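Local coordinates for protein hemin degrading factor (Pseudomonas aeruginosa, PDB 4MF9) that binds heme, probably hands it on within the cell as a heme-trafficking protein, and is implicated in breaking it down, at residues L50-V55 with A126-A131; L260-F265 with D348-L353; V320-A325 with Q335-R340. All coordinates share one frame; numbering follows the deposited sequence.

Contact 1 of 3, residues L50-V55 with A126-A131; sequences LVASRV and AVFAIA
Val51 supplies the main bump of this interface: its CG1 methyl settles into the hollow between Phe128 and Ile130, 3.7 Å from Phe128 CG and 3.8 Å from Ile130 CD1. Phe128 and Ile130 project from one side of strand 124-133, with Val127 and Ala129 pointing the other way, so the notch between them faces residues 50-55. The Phe128 ring is in turn the knob that enters the hollow formed by Val51, Ala52 and Val55, the last two being the ends of a type I turn. Ala52 CB comes within 3.7 Å of Phe128 CZ, and Val55 CG2 within 3.6 Å of Phe128 CE2. The approach of all three aliphatic groups to the ring is oblique. Val51 CG1 lies anti to its backbone N (chi1 175°), which sets this methyl, rather than CG2, into the notch. Ile130 fills the next gap: its CG2 lies over one face of the Arg54 guanidinium, displaced from the centre of the group and 3.5 Å from Arg54 NH2, while its CD1 end turns to Val51. Arg54 bends at chi3 (65°), and its NH2 forms salt bridges with Asp58 and Glu132, so the guanidinium makes its ionic contacts with these two carboxylates while one face packs against a methyl. No hydrogen bond joins the two segments. Far from the heme, this is a short helix and its following turn packed by interlocking aliphatic and aromatic groups on one face of an antiparallel sheet, within the first HemS/ChuX domain.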
loop_
_atom_site.group_PDB
_atom_site.type_symbol
_atom_site.label_atom_id
_atom_site.label_comp_id
_atom_site.label_asym_id
_atom_site.label_seq_id
_atom_site.Cartn_x
_atom_site.Cartn_y
_atom_site.Cartn_z
ATOM N N LEU A 50 -12.837 -9.655 -12.340
ATOM C CA LEU A 50 -14.022 -9.901 -11.519
ATOM C C LEU A 50 -14.855 -8.629 -11.420
ATOM O O LEU A 50 -16.070 -8.651 -11.645
ATOM C CB LEU A 50 -13.631 -10.382 -10.117
ATOM C CG LEU A 50 -14.455 -11.495 -9.450
ATOM C CD1 LEU A 50 -14.151 -11.623 -7.965
ATOM C CD2 LEU A 50 -15.930 -11.286 -9.642
ATOM N N VAL A 51 -14.199 -7.516 -11.102
ATOM C CA VAL A 51 -14.880 -6.223 -11.034
ATOM C C VAL A 51 -15.483 -5.814 -12.388
ATOM O O VAL A 51 -16.612 -5.320 -12.454
ATOM C CB VAL A 51 -13.936 -5.123 -10.488
ATOM C CG1 VAL A 51 -14.614 -3.763 -10.534
ATOM C CG2 VAL A 51 -13.502 -5.454 -9.061
ATOM N N ALA A 52 -14.746 -6.033 -13.470
ATOM C CA ALA A 52 -15.267 -5.715 -14.796
ATOM C C ALA A 52 -16.490 -6.571 -15.138
ATOM O O ALA A 52 -17.333 -6.156 -15.920
ATOM C CB ALA A 52 -14.193 -5.870 -15.851
ATOM N N SER A 53 -16.600 -7.758 -14.551
ATOM C CA SER A 53 -17.796 -8.574 -14.794
ATOM C C SER A 53 -19.038 -7.926 -14.173
ATOM O O SER A 53 -20.168 -8.335 -14.455
ATOM C CB SER A 53 -17.616 -9.992 -14.251
ATOM O OG SER A 53 -17.905 -10.039 -12.871
ATOM N N ARG A 54 -18.826 -6.958 -13.288
ATOM C CA ARG A 54 -19.854 -6.172 -12.644
ATOM C C ARG A 54 -20.433 -5.007 -13.463
ATOM O O ARG A 54 -21.421 -4.456 -13.110
ATOM C CB ARG A 54 -19.350 -5.630 -11.287
ATOM C CG ARG A 54 -18.935 -6.695 -10.285
ATOM C CD ARG A 54 -18.455 -6.160 -8.959
ATOM N NE ARG A 54 -19.492 -5.488 -8.225
ATOM C CZ ARG A 54 -19.489 -5.368 -6.913
ATOM N NH1 ARG A 54 -18.471 -5.842 -6.234
ATOM N NH2 ARG A 54 -20.477 -4.815 -6.284
ATOM N N VAL A 55 -19.752 -4.622 -14.518
ATOM C CA VAL A 55 -20.152 -3.432 -15.264
ATOM C C VAL A 55 -21.520 -3.637 -15.911
ATOM O O VAL A 55 -21.781 -4.680 -16.511
ATOM C CB VAL A 55 -19.111 -3.046 -16.318
ATOM C CG1 VAL A 55 -19.592 -1.863 -17.140
ATOM C CG2 VAL A 55 -17.789 -2.710 -15.642
ATOM N N ALA A 126 -6.849 0.105 -15.077
ATOM C CA ALA A 126 -8.289 0.269 -15.175
ATOM C C ALA A 126 -8.842 0.757 -13.846
ATOM O O ALA A 126 -8.277 0.467 -12.776
ATOM C CB ALA A 126 -8.939 -1.030 -15.581
ATOM N N VAL A 127 -9.943 1.498 -13.923
ATOM C CA VAL A 127 -10.570 2.080 -12.740
ATOM C C VAL A 127 -12.093 1.990 -12.863
ATOM O O VAL A 127 -12.663 2.305 -13.920
ATOM C CB VAL A 127 -10.117 3.540 -12.542
ATOM C CG1 VAL A 127 -10.187 4.309 -13.857
ATOM C CG2 VAL A 127 -10.947 4.219 -11.478
ATOM N N PHE A 128 -12.746 1.536 -11.794
ATOM C CA PHE A 128 -14.197 1.354 -11.790
ATOM C C PHE A 128 -14.843 2.074 -10.619
ATOM O O PHE A 128 -14.253 2.198 -9.543
ATOM C CB PHE A 128 -14.547 -0.139 -11.713
ATOM C CG PHE A 128 -13.998 -0.946 -12.857
ATOM C CD1 PHE A 128 -12.699 -1.446 -12.812
ATOM C CD2 PHE A 128 -14.778 -1.203 -13.979
ATOM C CE1 PHE A 128 -12.190 -2.182 -13.872
ATOM C CE2 PHE A 128 -14.279 -1.942 -15.037
ATOM C CZ PHE A 128 -12.979 -2.432 -14.984
ATOM N N ALA A 129 -16.059 2.557 -10.835
ATOM C CA ALA A 129 -16.853 3.110 -9.753
ATOM C C ALA A 129 -17.924 2.084 -9.468
ATOM O O ALA A 129 -18.720 1.749 -10.357
ATOM C CB ALA A 129 -17.483 4.431 -10.176
ATOM N N ILE A 130 -17.931 1.593 -8.252
ATOM C CA ILE A 130 -18.855 0.584 -7.816
ATOM C C ILE A 130 -19.948 1.186 -6.904
ATOM O O ILE A 130 -19.663 1.932 -6.026
ATOM C CB ILE A 130 -18.102 -0.548 -7.116
ATOM C CG1 ILE A 130 -17.065 -1.156 -8.050
ATOM C CG2 ILE A 130 -19.031 -1.610 -6.608
ATOM C CD1 ILE A 130 -16.333 -2.336 -7.502
ATOM N N ALA A 131 -21.203 0.851 -7.140
ATOM C CA ALA A 131 -22.270 1.247 -6.229
ATOM C C ALA A 131 -23.036 -0.008 -5.829
ATOM O O ALA A 131 -24.016 -0.385 -6.480
ATOM C CB ALA A 131 -23.198 2.266 -6.901
#

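Contact 2 of 3, residues L260-F265 with D348-L353; sequences LPIMVF and DDWREL. With HEM (protoporphyrin IX containing Fe), chain C.
Leu260, just before strand 262-268, reaches the first turns of helix 348-355 and touches Asp349, Trp350 and Leu353, in a helix-on-sheet packing within the second HemS/ChuX domain. The apolar contacts come first. Leu260 CD2 lies near the plane of the Trp350 indole, at its edge, 3.7 Å from Trp350 CA, and also meets Leu353 CD2 at 4.0 Å. Further along the strand, Ile262 CG2 approaches the indole obliquely, 4.1 Å from Trp350 CZ3, the two side chains crossing at about a right angle. Trp350 extends with CG anti to the backbone N (chi1 165°), and this brings CE3 and CZ3 of its six-membered ring to Ile262. The mixed contacts are fewer. Asp349 and Leu260 slide past each other in opposite directions, and the 3.0 Å between Asp349 OD2 and Leu260 CD1 is very short for a methyl against a carboxylate oxygen, so the exact placing there is doubtful. The carboxylate finds its charge partner in Arg347, through OD1. The polar edge of the indole is satisfied too: Trp350 NE1 donates to Thr321 O, tying the helix to a second strand of the sheet. The heme is met further along the segment, where Met263 SD stands 3.9 Å from heme CMA, and Phe265 CZ approaches the porphyrin meso carbon CHA obliquely at 3.5 Å.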
loop_
_atom_site.group_PDB
_atom_site.type_symbol
_atom_site.label_atom_id
_atom_site.label_comp_id
_atom_site.label_asym_id
_atom_site.label_seq_id
_atom_site.Cartn_x
_atom_site.Cartn_y
_atom_site.Cartn_z
ATOM N N LEU A 260 3.865 7.276 21.333
ATOM C CA LEU A 260 4.819 7.754 20.389
ATOM C C LEU A 260 4.222 7.827 18.973
ATOM O O LEU A 260 3.839 6.867 18.420
ATOM C CB LEU A 260 5.983 6.772 20.385
ATOM C CG LEU A 260 7.090 6.708 19.383
ATOM C CD1 LEU A 260 7.583 8.089 19.157
ATOM C CD2 LEU A 260 8.254 5.961 19.973
ATOM N N PRO A 261 4.254 8.983 18.403
ATOM C CA PRO A 261 3.804 9.158 17.016
ATOM C C PRO A 261 4.787 8.494 16.048
ATOM O O PRO A 261 5.987 8.789 16.053
ATOM C CB PRO A 261 3.804 10.680 16.839
ATOM C CG PRO A 261 4.835 11.170 17.840
ATOM C CD PRO A 261 4.694 10.249 19.017
ATOM N N ILE A 262 4.274 7.588 15.225
ATOM C CA ILE A 262 5.115 6.836 14.306
ATOM C C ILE A 262 4.619 7.042 12.881
ATOM O O ILE A 262 3.655 7.769 12.660
ATOM C CB ILE A 262 5.076 5.354 14.647
ATOM C CG1 ILE A 262 3.639 4.842 14.551
ATOM C CG2 ILE A 262 5.629 5.128 16.062
ATOM C CD1 ILE A 262 3.498 3.350 14.784
ATOM N N MET A 263 5.275 6.453 11.911
ATOM C CA MET A 263 4.856 6.423 10.523
ATOM C C MET A 263 4.779 4.990 10.058
ATOM O O MET A 263 5.682 4.254 10.293
ATOM C CB MET A 263 5.815 7.189 9.637
ATOM C CG MET A 263 5.973 8.627 9.992
ATOM S SD MET A 263 7.073 9.565 8.980
ATOM C CE MET A 263 6.036 9.692 7.546
ATOM N N VAL A 264 3.693 4.622 9.424
ATOM C CA VAL A 264 3.516 3.314 8.934
ATOM C C VAL A 264 3.294 3.354 7.421
ATOM O O VAL A 264 2.310 3.875 7.015
ATOM C CB VAL A 264 2.301 2.620 9.618
ATOM C CG1 VAL A 264 2.085 1.257 9.084
ATOM C CG2 VAL A 264 2.427 2.598 11.126
ATOM N N PHE A 265 4.213 2.761 6.661
ATOM C CA PHE A 265 4.181 2.741 5.194
ATOM C C PHE A 265 3.721 1.372 4.734
ATOM O O PHE A 265 4.322 0.363 5.092
ATOM C CB PHE A 265 5.598 2.954 4.615
ATOM C CG PHE A 265 6.095 4.382 4.660
ATOM C CD1 PHE A 265 6.344 5.015 5.873
ATOM C CD2 PHE A 265 6.371 5.063 3.488
ATOM C CE1 PHE A 265 6.822 6.318 5.901
ATOM C CE2 PHE A 265 6.843 6.364 3.512
ATOM C CZ PHE A 265 7.062 6.991 4.722
ATOM N N ASP A 348 14.162 11.137 19.580
ATOM C CA ASP A 348 14.902 10.223 20.405
ATOM C C ASP A 348 14.063 9.070 20.879
ATOM O O ASP A 348 14.531 7.999 20.983
ATOM C CB ASP A 348 15.521 10.961 21.614
ATOM C CG ASP A 348 16.363 12.172 21.230
ATOM O OD1 ASP A 348 16.461 13.151 21.972
ATOM O OD2 ASP A 348 16.952 12.181 20.183
ATOM N N ASP A 349 12.811 9.316 21.157
ATOM C CA ASP A 349 11.953 8.289 21.667
ATOM C C ASP A 349 11.761 7.173 20.647
ATOM O O ASP A 349 11.776 6.016 20.952
ATOM C CB ASP A 349 10.624 8.862 22.283
ATOM C CG ASP A 349 9.767 9.639 21.289
ATOM O OD1 ASP A 349 8.825 10.336 21.711
ATOM O OD2 ASP A 349 10.050 9.589 20.098
ATOM N N TRP A 350 11.643 7.569 19.409
ATOM C CA TRP A 350 11.554 6.587 18.337
ATOM C C TRP A 350 12.837 5.762 18.236
ATOM O O TRP A 350 12.793 4.525 18.266
ATOM C CB TRP A 350 11.252 7.238 16.985
ATOM C CG TRP A 350 11.528 6.285 15.855
ATOM C CD1 TRP A 350 12.532 6.366 14.922
ATOM C CD2 TRP A 350 10.813 5.080 15.569
ATOM N NE1 TRP A 350 12.466 5.288 14.066
ATOM C CE2 TRP A 350 11.418 4.487 14.444
ATOM C CE3 TRP A 350 9.711 4.449 16.151
ATOM C CZ2 TRP A 350 10.953 3.293 13.897
ATOM C CZ3 TRP A 350 9.260 3.276 15.611
ATOM C CH2 TRP A 350 9.876 2.707 14.499
ATOM N N ARG A 351 13.966 6.446 18.204
ATOM C CA ARG A 351 15.214 5.777 18.004
ATOM C C ARG A 351 15.486 4.837 19.133
ATOM O O ARG A 351 15.893 3.797 18.924
ATOM C CB ARG A 351 16.341 6.772 17.750
ATOM C CG ARG A 351 17.721 6.133 17.754
ATOM C CD ARG A 351 18.869 7.093 17.460
ATOM N NE ARG A 351 18.761 7.805 16.219
ATOM C CZ ARG A 351 19.602 8.701 15.748
ATOM N NH1 ARG A 351 20.706 9.015 16.392
ATOM N NH2 ARG A 351 19.337 9.276 14.611
ATOM N N GLU A 352 15.183 5.233 20.340
ATOM C CA GLU A 352 15.323 4.385 21.471
ATOM C C GLU A 352 14.448 3.140 21.383
ATOM O O GLU A 352 14.900 2.091 21.649
ATOM C CB GLU A 352 15.034 5.154 22.750
ATOM C CG GLU A 352 14.957 4.249 23.961
ATOM C CD GLU A 352 14.566 4.961 25.219
ATOM O OE1 GLU A 352 15.005 4.531 26.270
ATOM O OE2 GLU A 352 13.812 5.942 25.153
ATOM N N LEU A 353 13.204 3.297 21.003
ATOM C CA LEU A 353 12.395 2.124 20.819
ATOM C C LEU A 353 12.843 1.215 19.695
ATOM O O LEU A 353 12.947 0.047 19.868
ATOM C CB LEU A 353 10.957 2.513 20.629
ATOM C CG LEU A 353 9.909 1.419 20.407
ATOM C CD1 LEU A 353 9.941 0.369 21.470
ATOM C CD2 LEU A 353 8.542 2.026 20.324
HETATM C CHA HEM C . 9.982 8.368 3.337
HETATM C CHB HEM C . 8.018 12.642 3.886
HETATM C CHC HEM C . 7.433 12.925 -0.878
HETATM C CHD HEM C . 8.314 8.228 -1.160
HETATM C C1A HEM C . 9.572 9.550 3.884
HETATM C C2A HEM C . 9.763 9.947 5.238
HETATM C C3A HEM C . 9.235 11.141 5.372
HETATM C C4A HEM C . 8.676 11.466 4.136
HETATM C CMA HEM C . 9.193 11.937 6.645
HETATM C CAA HEM C . 10.460 9.216 6.330
HETATM C CBA HEM C . 11.520 10.006 7.139
HETATM C CGA HEM C . 12.703 10.187 6.259
HETATM O O1A HEM C . 13.270 11.272 6.167
HETATM O O2A HEM C . 13.073 9.229 5.635
HETATM C C1B HEM C . 7.727 13.044 2.590
HETATM C C2B HEM C . 7.205 14.329 2.379
HETATM C C3B HEM C . 7.032 14.466 1.057
HETATM C C4B HEM C . 7.466 13.185 0.456
HETATM C CMB HEM C . 6.942 15.359 3.437
HETATM C CAB HEM C . 6.508 15.722 0.442
HETATM C CBB HEM C . 5.828 15.800 -0.660
HETATM C C1C HEM C . 7.627 11.699 -1.396
HETATM C C2C HEM C . 7.580 11.389 -2.739
HETATM C C3C HEM C . 7.832 10.056 -2.843
HETATM C C4C HEM C . 8.032 9.526 -1.536
HETATM C CMC HEM C . 7.327 12.348 -3.862
HETATM C CAC HEM C . 7.868 9.310 -4.078
HETATM C CBC HEM C . 7.908 8.014 -3.977
HETATM C C1D HEM C . 8.880 7.862 0.068
HETATM C C2D HEM C . 9.429 6.508 0.383
HETATM C C3D HEM C . 9.896 6.582 1.627
HETATM C C4D HEM C . 9.629 7.954 2.071
HETATM C CMD HEM C . 9.492 5.263 -0.474
HETATM C CAD HEM C . 10.544 5.464 2.401
HETATM C CBD HEM C . 12.056 5.687 2.418
HETATM C CGD HEM C . 12.968 4.565 2.814
HETATM O O1D HEM C . 13.787 4.838 3.665
HETATM O O2D HEM C . 12.953 3.452 2.312
HETATM N NA HEM C . 8.889 10.498 3.220
HETATM N NB HEM C . 7.882 12.383 1.434
HETATM N NC HEM C . 7.902 10.581 -0.723
HETATM N ND HEM C . 9.024 8.663 1.113
HETATM FE FE HEM C . 8.524 10.428 1.232
#

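Contact 3 of 3, residues V320-A325 with Q335-R340; sequences VTSWEA and QLFGAR. With HEM (protoporphyrin IX containing Fe), chain C.
Phe337 pushes its ring between Ser322 and the heme, and can be followed outward from its backbone. At CB the chain turns so that CG lies beside the backbone N (chi1 -59°), which swings the ring toward strand 320-326. CG and CD1 come under the Ser322 methylene, and CD1 also meets Val320 CG1 at 3.6 Å, a methyl that lies in the ring plane at its edge. CE1 is nearest to Ser322 CB, which sits over the face in a CH-pi contact, 3.7 Å from CB to the centroid of Phe337 and 22° off the normal. At the tip, Phe337 CZ is 3.5 Å from the heme propionate oxygen O1D, and heme CAA lies over the opposite face, off-centre. Phe265 meets the same ring at an inclined angle. The backbones form a beta hairpin, strands 320-326 and 332-338 running antiparallel, with Trp323 and Leu336 as a hydrogen-bonded pair: Leu336 N gives a bond of 2.9 Å to Trp323 O at 165°, and Trp323 N one of 3.1 Å to Leu336 O. Beyond this pair a water takes over: it accepts from Gly338 N at 2.7 Å and donates only weakly to Thr321 O. On the heme side, Glu324 runs side by side with Gln335, and its carboxylate is held by salt bridges to Arg228 and Lys313, two further heme-binding residues. Arg340, also heme-binding, presents the edge of its guanidinium to the other propionate, and Val320 CG2 packs 4.0 Å from Arg340 NE. The modelled distance from Arg340 NH2 to propionate O1A is too short to be trusted; Arg340 NH1 is hydrogen-bonded to Glu344 O and Asp317 OD1.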
loop_
_atom_site.group_PDB
_atom_site.type_symbol
_atom_site.label_atom_id
_atom_site.label_comp_id
_atom_site.label_asym_id
_atom_site.label_seq_id
_atom_site.Cartn_x
_atom_site.Cartn_y
_atom_site.Cartn_z
ATOM N N VAL A 320 18.400 8.144 9.888
ATOM C CA VAL A 320 16.993 7.752 9.960
ATOM C C VAL A 320 16.899 6.262 10.222
ATOM O O VAL A 320 17.427 5.456 9.458
ATOM C CB VAL A 320 16.208 8.078 8.656
ATOM C CG1 VAL A 320 14.757 7.522 8.750
ATOM C CG2 VAL A 320 16.181 9.564 8.403
ATOM N N THR A 321 16.208 5.898 11.293
ATOM C CA THR A 321 16.044 4.499 11.653
ATOM C C THR A 321 14.645 4.010 11.290
ATOM O O THR A 321 13.663 4.699 11.538
ATOM C CB THR A 321 16.255 4.305 13.158
ATOM O OG1 THR A 321 17.467 4.970 13.549
ATOM C CG2 THR A 321 16.355 2.827 13.493
ATOM N N SER A 322 14.564 2.817 10.710
ATOM C CA SER A 322 13.287 2.234 10.315
ATOM C C SER A 322 13.335 0.745 10.586
ATOM O O SER A 322 14.419 0.182 10.743
ATOM C CB SER A 322 13.039 2.462 8.826
ATOM O OG SER A 322 14.052 1.838 8.056
ATOM N N TRP A 323 12.160 0.118 10.658
ATOM C CA TRP A 323 12.041 -1.336 10.637
ATOM C C TRP A 323 11.350 -1.704 9.331
ATOM O O TRP A 323 10.377 -1.053 8.937
ATOM C CB TRP A 323 11.194 -1.835 11.810
ATOM C CG TRP A 323 11.927 -1.867 13.124
ATOM C CD1 TRP A 323 13.000 -1.099 13.494
ATOM C CD2 TRP A 323 11.647 -2.726 14.231
ATOM N NE1 TRP A 323 13.391 -1.423 14.779
ATOM C CE2 TRP A 323 12.573 -2.417 15.250
ATOM C CE3 TRP A 323 10.685 -3.716 14.468
ATOM C CZ2 TRP A 323 12.577 -3.073 16.476
ATOM C CZ3 TRP A 323 10.692 -4.367 15.689
ATOM C CH2 TRP A 323 11.633 -4.041 16.680
ATOM N N GLU A 324 11.863 -2.729 8.656
ATOM C CA GLU A 324 11.359 -3.135 7.350
ATOM C C GLU A 324 11.089 -4.643 7.356
ATOM O O GLU A 324 11.976 -5.452 7.635
ATOM C CB GLU A 324 12.349 -2.700 6.251
ATOM C CG GLU A 324 12.675 -1.204 6.367
ATOM C CD GLU A 324 13.535 -0.642 5.255
ATOM O OE1 GLU A 324 13.901 -1.386 4.318
ATOM O OE2 GLU A 324 13.843 0.566 5.330
ATOM N N ALA A 325 9.838 -5.004 7.084
ATOM C CA ALA A 325 9.416 -6.402 7.063
ATOM C C ALA A 325 9.232 -6.849 5.614
ATOM O O ALA A 325 8.632 -6.138 4.799
ATOM C CB ALA A 325 8.135 -6.562 7.836
ATOM N N GLN A 335 6.709 -0.826 6.523
ATOM C CA GLN A 335 7.880 -0.164 7.080
ATOM C C GLN A 335 7.439 0.774 8.164
ATOM O O GLN A 335 6.450 1.423 8.009
ATOM C CB GLN A 335 8.585 0.700 6.055
ATOM C CG GLN A 335 9.309 0.037 4.930
ATOM C CD GLN A 335 9.864 1.089 3.967
ATOM O OE1 GLN A 335 11.050 1.346 3.916
ATOM N NE2 GLN A 335 8.982 1.730 3.266
ATOM N N LEU A 336 8.231 0.876 9.200
ATOM C CA LEU A 336 7.976 1.788 10.269
ATOM C C LEU A 336 9.084 2.828 10.418
ATOM O O LEU A 336 10.209 2.476 10.439
ATOM C CB LEU A 336 7.833 1.028 11.553
ATOM C CG LEU A 336 6.424 0.584 11.869
ATOM C CD1 LEU A 336 6.017 -0.411 10.846
ATOM C CD2 LEU A 336 6.392 0.025 13.257
ATOM N N PHE A 337 8.706 4.079 10.579
ATOM C CA PHE A 337 9.673 5.112 10.935
ATOM C C PHE A 337 9.101 5.854 12.132
ATOM O O PHE A 337 7.963 5.584 12.562
ATOM C CB PHE A 337 9.879 6.122 9.802
ATOM C CG PHE A 337 10.373 5.522 8.509
ATOM C CD1 PHE A 337 11.691 5.717 8.096
ATOM C CD2 PHE A 337 9.510 4.806 7.683
ATOM C CE1 PHE A 337 12.147 5.193 6.907
ATOM C CE2 PHE A 337 9.965 4.280 6.485
ATOM C CZ PHE A 337 11.288 4.468 6.102
ATOM N N GLY A 338 9.877 6.799 12.660
ATOM C CA GLY A 338 9.348 7.741 13.629
ATOM C C GLY A 338 8.764 8.929 12.890
ATOM O O GLY A 338 9.176 9.247 11.775
ATOM N N ALA A 339 7.788 9.591 13.496
ATOM C CA ALA A 339 7.203 10.757 12.855
ATOM C C ALA A 339 8.226 11.889 12.804
ATOM O O ALA A 339 8.877 12.185 13.804
ATOM C CB ALA A 339 5.945 11.185 13.597
ATOM N N ARG A 340 8.335 12.542 11.661
ATOM C CA ARG A 340 9.308 13.575 11.415
ATOM C C ARG A 340 8.965 14.474 10.204
ATOM O O ARG A 340 8.507 13.999 9.220
ATOM C CB ARG A 340 10.653 12.866 11.242
ATOM C CG ARG A 340 11.747 13.542 10.481
ATOM C CD ARG A 340 12.912 12.566 10.323
ATOM N NE ARG A 340 13.123 12.139 8.947
ATOM C CZ ARG A 340 13.597 12.926 8.012
ATOM N NH1 ARG A 340 13.924 14.136 8.328
ATOM N NH2 ARG A 340 13.799 12.495 6.787
HETATM C CHA HEM C . 9.982 8.368 3.337
HETATM C CHB HEM C . 8.018 12.642 3.886
HETATM C CHC HEM C . 7.433 12.925 -0.878
HETATM C CHD HEM C . 8.314 8.228 -1.160
HETATM C C1A HEM C . 9.572 9.550 3.884
HETATM C C2A HEM C . 9.763 9.947 5.238
HETATM C C3A HEM C . 9.235 11.141 5.372
HETATM C C4A HEM C . 8.676 11.466 4.136
HETATM C CMA HEM C . 9.193 11.937 6.645
HETATM C CAA HEM C . 10.460 9.216 6.330
HETATM C CBA HEM C . 11.520 10.006 7.139
HETATM C CGA HEM C . 12.703 10.187 6.259
HETATM O O1A HEM C . 13.270 11.272 6.167
HETATM O O2A HEM C . 13.073 9.229 5.635
HETATM C C1B HEM C . 7.727 13.044 2.590
HETATM C C2B HEM C . 7.205 14.329 2.379
HETATM C C3B HEM C . 7.032 14.466 1.057
HETATM C C4B HEM C . 7.466 13.185 0.456
HETATM C CMB HEM C . 6.942 15.359 3.437
HETATM C CAB HEM C . 6.508 15.722 0.442
HETATM C CBB HEM C . 5.828 15.800 -0.660
HETATM C C1C HEM C . 7.627 11.699 -1.396
HETATM C C2C HEM C . 7.580 11.389 -2.739
HETATM C C3C HEM C . 7.832 10.056 -2.843
HETATM C C4C HEM C . 8.032 9.526 -1.536
HETATM C CMC HEM C . 7.327 12.348 -3.862
HETATM C CAC HEM C . 7.868 9.310 -4.078
HETATM C CBC HEM C . 7.908 8.014 -3.977
HETATM C C1D HEM C . 8.880 7.862 0.068
HETATM C C2D HEM C . 9.429 6.508 0.383
HETATM C C3D HEM C . 9.896 6.582 1.627
HETATM C C4D HEM C . 9.629 7.954 2.071
HETATM C CMD HEM C . 9.492 5.263 -0.474
HETATM C CAD HEM C . 10.544 5.464 2.401
HETATM C CBD HEM C . 12.056 5.687 2.418
HETATM C CGD HEM C . 12.968 4.565 2.814
HETATM O O1D HEM C . 13.787 4.838 3.665
HETATM O O2D HEM C . 12.953 3.452 2.312
HETATM N NA HEM C . 8.889 10.498 3.220
HETATM N NB HEM C . 7.882 12.383 1.434
HETATM N NC HEM C . 7.902 10.581 -0.723
HETATM N ND HEM C . 9.024 8.663 1.113
HETATM FE FE HEM C . 8.524 10.428 1.232
HETATM O O HOH W 1 12.330 7.700 12.170
#

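In the fold
All touching residues of contact 3 are buried and all but one of contact 1, while contact 2 is the most open, with Asp349 and Leu353 partly exposed. Contact 1, in the first HemS/ChuX range, is about 35 Å, centre to centre, from contact 3, across the middle of the chain and away from the heme. Contacts 2 and 3, centres about 7 Å apart in the second range, share an antiparallel sheet through neighbouring strands 262-268 and 332-338, and both border the heme. Contacts 1 and 2 pack helical segments on strands without hydrogen bonds across, while contact 3 pairs strands through the backbone, brings Arg340 to one propionate and sets Glu324 beside two basic heme-binding residues.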